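Local atomic coordinates of hydroxylase (PDB entry 2OR0), a protein that probably belongs to the acyl-CoA dehydrogenase-like flavin-dependent monooxygenases and is thought to hydroxylate its substrate with molecular oxygen and reduced flavin. Residues Ile265-His273 with Lys367-Arg375; Val25-Ile36 with Leu56-Leu65. All blocks are in the same frame, centred on the assembly; numbering follows the deposited sequence.

Contact 1 (Ile265-His273 with Lys367-Arg375); sequences ITEGALACH and KTPMQRFWR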
# COMPACT_ATOMS: atom_id res chain seq x y z
N ILE A 265 2.68 -7.67 7.73
CA ILE A 265 3.96 -8.36 7.56
C ILE A 265 4.63 -8.61 8.93
O ILE A 265 5.14 -9.67 9.17
CB ILE A 265 4.93 -7.59 6.58
CG1 ILE A 265 4.43 -7.73 5.15
CG2 ILE A 265 6.36 -8.14 6.70
CD1 ILE A 265 4.92 -6.58 4.18
N THR A 266 4.62 -7.62 9.80
CA THR A 266 5.27 -7.79 11.10
C THR A 266 4.50 -8.76 11.96
O THR A 266 5.09 -9.47 12.75
CB THR A 266 5.51 -6.45 11.83
OG1 THR A 266 4.26 -5.84 12.20
CG2 THR A 266 6.33 -5.49 10.95
N GLU A 267 3.18 -8.83 11.76
CA GLU A 267 2.33 -9.81 12.42
C GLU A 267 2.64 -11.24 11.94
O GLU A 267 2.70 -12.17 12.74
CB GLU A 267 0.85 -9.45 12.23
CG GLU A 267 0.39 -8.32 13.12
CD GLU A 267 -1.03 -7.80 12.82
OE1 GLU A 267 -1.62 -8.15 11.78
OE2 GLU A 267 -1.53 -7.00 13.64
N GLY A 268 2.85 -11.41 10.63
CA GLY A 268 3.43 -12.63 10.07
C GLY A 268 4.77 -13.03 10.70
O GLY A 268 4.96 -14.20 11.01
N ALA A 269 5.70 -12.08 10.85
CA ALA A 269 7.01 -12.34 11.46
C ALA A 269 6.85 -12.83 12.90
O ALA A 269 7.49 -13.83 13.32
CB ALA A 269 7.86 -11.06 11.45
N LEU A 270 6.01 -12.12 13.66
CA LEU A 270 5.68 -12.48 15.04
C LEU A 270 5.10 -13.88 15.09
O LEU A 270 5.55 -14.70 15.90
CB LEU A 270 4.69 -11.47 15.64
CG LEU A 270 4.10 -11.75 17.04
CD1 LEU A 270 5.17 -11.65 18.15
CD2 LEU A 270 2.99 -10.76 17.35
N ALA A 271 4.12 -14.17 14.23
CA ALA A 271 3.53 -15.53 14.17
C ALA A 271 4.60 -16.59 13.90
O ALA A 271 4.66 -17.62 14.58
CB ALA A 271 2.41 -15.60 13.13
N CYS A 272 5.44 -16.35 12.90
CA CYS A 272 6.58 -17.23 12.63
C CYS A 272 7.50 -17.39 13.84
O CYS A 272 7.94 -18.49 14.14
CB CYS A 272 7.41 -16.67 11.46
SG CYS A 272 6.60 -16.83 9.85
N HIS A 273 7.82 -16.30 14.51
CA HIS A 273 8.70 -16.33 15.66
C HIS A 273 8.09 -17.23 16.75
O HIS A 273 8.77 -18.09 17.31
CB HIS A 273 8.90 -14.92 16.17
CG HIS A 273 9.89 -14.80 17.28
ND1 HIS A 273 11.17 -15.31 17.19
CD2 HIS A 273 9.81 -14.20 18.49
CE1 HIS A 273 11.83 -15.04 18.30
NE2 HIS A 273 11.02 -14.37 19.11
N LYS A 367 15.62 -20.96 4.23
CA LYS A 367 14.62 -22.04 4.34
C LYS A 367 13.64 -21.85 5.50
O LYS A 367 12.74 -22.66 5.68
CB LYS A 367 15.30 -23.41 4.47
CG LYS A 367 16.03 -23.60 5.79
CD LYS A 367 16.79 -24.94 5.83
CE LYS A 367 17.92 -24.88 6.85
NZ LYS A 367 17.38 -24.31 8.15
N THR A 368 13.82 -20.80 6.32
CA THR A 368 12.87 -20.50 7.41
C THR A 368 12.12 -19.21 7.05
O THR A 368 12.75 -18.26 6.61
CB THR A 368 13.57 -20.38 8.81
OG1 THR A 368 14.44 -19.24 8.83
CG2 THR A 368 14.36 -21.66 9.15
N PRO A 369 10.77 -19.19 7.19
CA PRO A 369 9.98 -18.04 6.72
C PRO A 369 10.12 -16.71 7.47
O PRO A 369 9.88 -15.67 6.87
CB PRO A 369 8.53 -18.54 6.80
CG PRO A 369 8.56 -19.63 7.86
CD PRO A 369 9.92 -20.29 7.71
N MSE A 370 10.48 -16.72 8.76
CA MSE A 370 10.47 -15.47 9.53
C MSE A 370 11.33 -14.38 8.89
O MSE A 370 10.90 -13.24 8.78
CB MSE A 370 10.90 -15.67 11.00
CG MSE A 370 10.84 -14.36 11.80
SE MSE A 370 11.58 -14.51 13.57
CE MSE A 370 11.14 -12.72 14.19
N GLN A 371 12.54 -14.75 8.46
CA GLN A 371 13.49 -13.81 7.86
C GLN A 371 12.92 -13.09 6.64
O GLN A 371 13.33 -11.95 6.37
CB GLN A 371 14.87 -14.46 7.53
CG GLN A 371 14.86 -15.76 6.71
CD GLN A 371 14.48 -15.53 5.27
OE1 GLN A 371 14.85 -14.50 4.69
NE2 GLN A 371 13.76 -16.49 4.68
N ARG A 372 12.00 -13.74 5.93
CA ARG A 372 11.42 -13.17 4.70
C ARG A 372 10.44 -12.07 5.09
O ARG A 372 10.41 -11.02 4.47
CB ARG A 372 10.72 -14.27 3.84
CG ARG A 372 10.09 -13.79 2.45
CD ARG A 372 9.11 -14.86 1.84
NE ARG A 372 9.81 -16.11 1.96
CZ ARG A 372 9.41 -17.23 2.53
NH1 ARG A 372 8.17 -17.41 2.96
NH2 ARG A 372 10.30 -18.20 2.60
N PHE A 373 9.66 -12.31 6.15
CA PHE A 373 8.76 -11.29 6.69
C PHE A 373 9.57 -10.15 7.25
O PHE A 373 9.25 -9.00 7.04
CB PHE A 373 7.80 -11.86 7.74
CG PHE A 373 6.73 -12.76 7.16
CD1 PHE A 373 5.53 -12.24 6.67
CD2 PHE A 373 6.94 -14.14 7.08
CE1 PHE A 373 4.57 -13.08 6.14
CE2 PHE A 373 5.98 -15.00 6.53
CZ PHE A 373 4.79 -14.47 6.07
N TRP A 374 10.67 -10.47 7.93
CA TRP A 374 11.51 -9.44 8.52
C TRP A 374 12.12 -8.49 7.43
O TRP A 374 12.09 -7.26 7.58
CB TRP A 374 12.57 -10.08 9.43
CG TRP A 374 13.59 -9.09 9.93
CD1 TRP A 374 13.46 -8.23 10.99
CD2 TRP A 374 14.89 -8.89 9.40
NE1 TRP A 374 14.61 -7.49 11.14
CE2 TRP A 374 15.50 -7.86 10.16
CE3 TRP A 374 15.60 -9.47 8.33
CZ2 TRP A 374 16.80 -7.40 9.90
CZ3 TRP A 374 16.89 -8.99 8.06
CH2 TRP A 374 17.47 -7.97 8.85
N ARG A 375 12.67 -9.07 6.35
CA ARG A 375 13.23 -8.26 5.24
C ARG A 375 12.10 -7.50 4.52
O ARG A 375 12.28 -6.34 4.15
CB ARG A 375 13.98 -9.15 4.24
CG ARG A 375 15.30 -9.79 4.79
CD ARG A 375 16.01 -10.66 3.72
NE ARG A 375 15.31 -11.92 3.46
CZ ARG A 375 14.58 -12.17 2.37
NH1 ARG A 375 14.40 -11.23 1.45
NH2 ARG A 375 14.00 -13.36 2.22
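Two nearly antiparallel helices of the C-terminal helical domain meet where F373 of helix 370-381 enters a hole formed by I265, G268, A269 and C272 of helix 250-277. The axes of the two short segments pass 8.3 Å apart at 156°, and the backbones come nearest at A269 and M370. Small residues line this approach: G268, without a side chain, brings its CA over one face of the F373 ring, 4.3 Å from the centroid and 22° off the normal, a CH-pi contact. The sulfur of C272 approaches the same ring obliquely, SG standing 3.8 Å from F373 CE2, while P369 borders that sulfur with its CB and CG. At the root of the ring, CB of A269 packs 3.8 Å from CB of F373. Beyond it, M370, a selenomethionine, runs its fully extended chain beside H273, pointing the same way; CG anti to the backbone N (chi1 -179°) sends SE to 3.7 Å from H273 ND1, oblique to the imidazole. Its methyl, CE, touches H273 CB at 3.7 Å. I355 and A359 also contact both of these side chains. The packing is therefore largely apolar, with the C272 sulfur and the M370 selenium beside the rings, a knob-into-hole fit within the helical bundle of the acyl-CoA dehydrogenase C-terminal domain.

Contact 2 (Val25-Ile36 with Leu56-Leu65); sequences VLDRIEVVAEEI and LLRDSGAIRL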
# COMPACT_ATOMS: atom_id res chain seq x y z
N VAL A 25 -14.39 -11.23 1.72
CA VAL A 25 -13.06 -11.35 1.08
C VAL A 25 -12.03 -12.01 2.01
O VAL A 25 -11.35 -12.95 1.60
CB VAL A 25 -12.54 -10.01 0.45
CG1 VAL A 25 -11.08 -10.18 -0.00
CG2 VAL A 25 -13.40 -9.61 -0.72
N LEU A 26 -11.93 -11.54 3.25
CA LEU A 26 -11.02 -12.17 4.23
C LEU A 26 -11.33 -13.65 4.51
O LEU A 26 -10.41 -14.44 4.71
CB LEU A 26 -10.97 -11.36 5.53
CG LEU A 26 -9.80 -11.58 6.51
CD1 LEU A 26 -8.42 -11.72 5.84
CD2 LEU A 26 -9.78 -10.43 7.51
N ASP A 27 -12.61 -14.04 4.50
CA ASP A 27 -13.00 -15.45 4.65
C ASP A 27 -12.51 -16.27 3.46
O ASP A 27 -12.08 -17.41 3.64
CB ASP A 27 -14.52 -15.62 4.75
CG ASP A 27 -15.11 -14.96 5.98
OD1 ASP A 27 -14.51 -15.05 7.08
OD2 ASP A 27 -16.20 -14.36 5.84
N ARG A 28 -12.61 -15.70 2.26
CA ARG A 28 -12.10 -16.37 1.04
C ARG A 28 -10.57 -16.55 1.06
O ARG A 28 -10.05 -17.57 0.62
CB ARG A 28 -12.51 -15.61 -0.22
CG ARG A 28 -14.00 -15.49 -0.42
CD ARG A 28 -14.27 -15.04 -1.82
NE ARG A 28 -15.04 -13.81 -1.82
CZ ARG A 28 -15.20 -13.03 -2.89
NH1 ARG A 28 -14.63 -13.35 -4.06
NH2 ARG A 28 -15.91 -11.92 -2.79
N ILE A 29 -9.87 -15.54 1.56
CA ILE A 29 -8.43 -15.59 1.78
C ILE A 29 -8.06 -16.70 2.79
O ILE A 29 -7.10 -17.45 2.58
CB ILE A 29 -7.90 -14.20 2.25
CG1 ILE A 29 -8.00 -13.17 1.11
CG2 ILE A 29 -6.47 -14.28 2.83
CD1 ILE A 29 -7.08 -13.46 -0.09
N GLU A 30 -8.86 -16.81 3.86
CA GLU A 30 -8.58 -17.77 4.93
C GLU A 30 -8.68 -19.17 4.36
O GLU A 30 -7.87 -20.04 4.70
CB GLU A 30 -9.55 -17.58 6.11
CG GLU A 30 -9.23 -16.38 7.05
CD GLU A 30 -10.39 -15.99 8.02
OE1 GLU A 30 -11.22 -16.88 8.40
OE2 GLU A 30 -10.48 -14.79 8.41
N VAL A 31 -9.65 -19.38 3.46
CA VAL A 31 -9.85 -20.65 2.79
C VAL A 31 -8.64 -21.07 1.95
O VAL A 31 -8.25 -22.23 1.96
CB VAL A 31 -11.17 -20.66 1.96
CG1 VAL A 31 -11.23 -21.86 1.00
CG2 VAL A 31 -12.41 -20.68 2.89
N VAL A 32 -8.03 -20.12 1.24
CA VAL A 32 -6.86 -20.43 0.42
C VAL A 32 -5.53 -20.10 1.08
O VAL A 32 -4.51 -20.00 0.39
CB VAL A 32 -6.94 -19.81 -0.99
CG1 VAL A 32 -8.07 -20.47 -1.78
CG2 VAL A 32 -7.12 -18.28 -0.92
N ALA A 33 -5.54 -19.92 2.41
CA ALA A 33 -4.35 -19.53 3.18
C ALA A 33 -3.15 -20.41 2.90
O ALA A 33 -2.03 -19.90 2.70
CB ALA A 33 -4.65 -19.52 4.68
N GLU A 34 -3.37 -21.72 2.87
CA GLU A 34 -2.29 -22.67 2.68
C GLU A 34 -1.76 -22.60 1.25
O GLU A 34 -0.58 -22.79 1.02
CB GLU A 34 -2.75 -24.10 3.02
CG GLU A 34 -4.01 -24.54 2.24
CD GLU A 34 -5.31 -24.51 3.07
OE1 GLU A 34 -5.83 -23.41 3.41
OE2 GLU A 34 -5.82 -25.63 3.35
N GLU A 35 -2.65 -22.29 0.29
CA GLU A 35 -2.25 -22.13 -1.12
C GLU A 35 -1.42 -20.86 -1.29
O GLU A 35 -0.46 -20.84 -2.05
CB GLU A 35 -3.46 -22.11 -2.06
CG GLU A 35 -4.13 -23.48 -2.32
CD GLU A 35 -5.34 -23.75 -1.41
OE1 GLU A 35 -5.20 -23.63 -0.17
OE2 GLU A 35 -6.43 -24.09 -1.92
N ILE A 36 -1.80 -19.80 -0.58
CA ILE A 36 -1.06 -18.54 -0.62
C ILE A 36 0.36 -18.72 -0.04
O ILE A 36 1.35 -18.30 -0.67
CB ILE A 36 -1.84 -17.41 0.08
CG1 ILE A 36 -3.06 -17.04 -0.76
CG2 ILE A 36 -0.93 -16.17 0.30
CD1 ILE A 36 -4.04 -16.08 -0.10
N LEU A 56 -4.81 -16.33 -6.98
CA LEU A 56 -5.38 -16.40 -5.64
C LEU A 56 -5.91 -15.06 -5.14
O LEU A 56 -7.00 -14.99 -4.57
CB LEU A 56 -4.35 -16.97 -4.66
CG LEU A 56 -4.05 -18.46 -4.93
CD1 LEU A 56 -2.91 -18.95 -4.07
CD2 LEU A 56 -5.28 -19.30 -4.71
N LEU A 57 -5.17 -13.98 -5.37
CA LEU A 57 -5.65 -12.65 -5.01
C LEU A 57 -6.78 -12.16 -5.91
O LEU A 57 -7.73 -11.55 -5.42
CB LEU A 57 -4.52 -11.60 -5.06
CG LEU A 57 -3.30 -11.80 -4.16
CD1 LEU A 57 -2.26 -10.75 -4.54
CD2 LEU A 57 -3.69 -11.71 -2.67
N ARG A 58 -6.65 -12.39 -7.22
CA ARG A 58 -7.64 -11.91 -8.16
C ARG A 58 -8.99 -12.57 -7.89
O ARG A 58 -10.00 -11.89 -7.78
CB ARG A 58 -7.22 -12.17 -9.62
CG ARG A 58 -7.97 -11.31 -10.65
CD ARG A 58 -7.46 -11.58 -12.06
NE ARG A 58 -6.00 -11.38 -12.16
CZ ARG A 58 -5.41 -10.28 -12.65
NH1 ARG A 58 -6.13 -9.26 -13.10
NH2 ARG A 58 -4.10 -10.21 -12.70
N ASP A 59 -8.98 -13.89 -7.75
CA ASP A 59 -10.19 -14.68 -7.50
C ASP A 59 -10.85 -14.42 -6.15
O ASP A 59 -12.05 -14.63 -6.00
CB ASP A 59 -9.88 -16.18 -7.59
CG ASP A 59 -9.44 -16.61 -8.99
OD1 ASP A 59 -9.68 -15.85 -9.96
OD2 ASP A 59 -8.87 -17.71 -9.10
N SER A 60 -10.06 -14.01 -5.16
CA SER A 60 -10.59 -13.75 -3.80
C SER A 60 -11.42 -12.48 -3.76
O SER A 60 -12.16 -12.25 -2.80
CB SER A 60 -9.44 -13.61 -2.80
OG SER A 60 -8.88 -12.29 -2.87
N GLY A 61 -11.29 -11.65 -4.80
CA GLY A 61 -11.91 -10.34 -4.83
C GLY A 61 -11.16 -9.26 -4.04
O GLY A 61 -11.67 -8.16 -3.88
N ALA A 62 -9.96 -9.56 -3.55
CA ALA A 62 -9.21 -8.56 -2.76
C ALA A 62 -8.99 -7.19 -3.42
O ALA A 62 -9.04 -6.16 -2.74
CB ALA A 62 -7.88 -9.13 -2.29
N ILE A 63 -8.72 -7.17 -4.72
CA ILE A 63 -8.46 -5.90 -5.41
C ILE A 63 -9.76 -5.12 -5.65
O ILE A 63 -9.73 -3.90 -5.84
CB ILE A 63 -7.67 -6.13 -6.71
CG1 ILE A 63 -6.42 -7.00 -6.44
CG2 ILE A 63 -7.35 -4.80 -7.44
CD1 ILE A 63 -5.45 -6.42 -5.42
N ARG A 64 -10.90 -5.80 -5.59
CA ARG A 64 -12.20 -5.14 -5.74
C ARG A 64 -12.79 -4.55 -4.45
O ARG A 64 -13.89 -3.95 -4.46
CB ARG A 64 -13.18 -6.12 -6.39
CG ARG A 64 -12.91 -6.27 -7.89
CD ARG A 64 -13.95 -7.11 -8.57
NE ARG A 64 -14.01 -8.44 -7.97
CZ ARG A 64 -14.64 -9.47 -8.52
NH1 ARG A 64 -15.26 -9.32 -9.70
NH2 ARG A 64 -14.65 -10.65 -7.88
N LEU A 65 -12.04 -4.69 -3.35
CA LEU A 65 -12.45 -4.16 -2.04
C LEU A 65 -12.95 -2.72 -2.08
O LEU A 65 -14.00 -2.41 -1.50
CB LEU A 65 -11.32 -4.30 -1.01
CG LEU A 65 -11.06 -5.71 -0.45
CD1 LEU A 65 -9.72 -5.77 0.29
CD2 LEU A 65 -12.20 -6.16 0.46
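The guanidinium of R28 receives the carbonyl oxygen of S60 over one face, 2.9 Å above its plane and offset toward the rim, while D59 O lies at its edge. NH1 of R28 is 3.0 Å from S60 O, but the angle is too poor for a hydrogen bond; the polar end is held instead by NH2, bonded to the hydroxyl of Y74. Beside it, both methyls of V25 rest against the same carbonyl from one side, CG1 and CG2 each 3.6 Å from S60 O, and CG2 also meets L65 CD2 at 3.8 Å. S60 OG, set between its backbone N and carbonyl carbon (chi1 80°), is bonded twice within its own segment: it donates to L57 O at 2.9 Å and accepts from A62 N at 3.0 Å. I29 CD1 covers this hydroxyl from the other helix, 3.5 Å away. Farther along, L56 slides past I36 in the opposite direction, with CD1 at 3.8 Å from I36 CG1, and its CD2 faces V32 CB, where helix 24-31 gives way to helix 33-46. Helix 51-60, inclined at 142° to helix 24-31 over these short segments, ends in a Schellman motif at G61, whose phi is positive (79°), combined with an ST turn at S60.

How the contacts relate
Both contacts join helices that run roughly antiparallel, yet they differ in depth and sequence span. Contact 1 is mostly buried and brings together segments whose closest ends are 94 positions apart; contact 2 is partly buried and links segments whose closest ends are 20 positions apart, near the N-terminus. Their centres lie 20 Å apart, and their nearest atoms, about 8 Å apart, do not touch. Helix 33-46 connects them: its first turn belongs to contact 2, whereas A40, V41 and E44 further along meet R372 and E44 forms a salt bridge with R375. Aromatic packing against glycine and alanine, with a cysteine sulfur and a selenomethionine selenium beside the rings, characterises contact 1; contact 2 combines aliphatic packing with a helix terminus and its polar carbonyls.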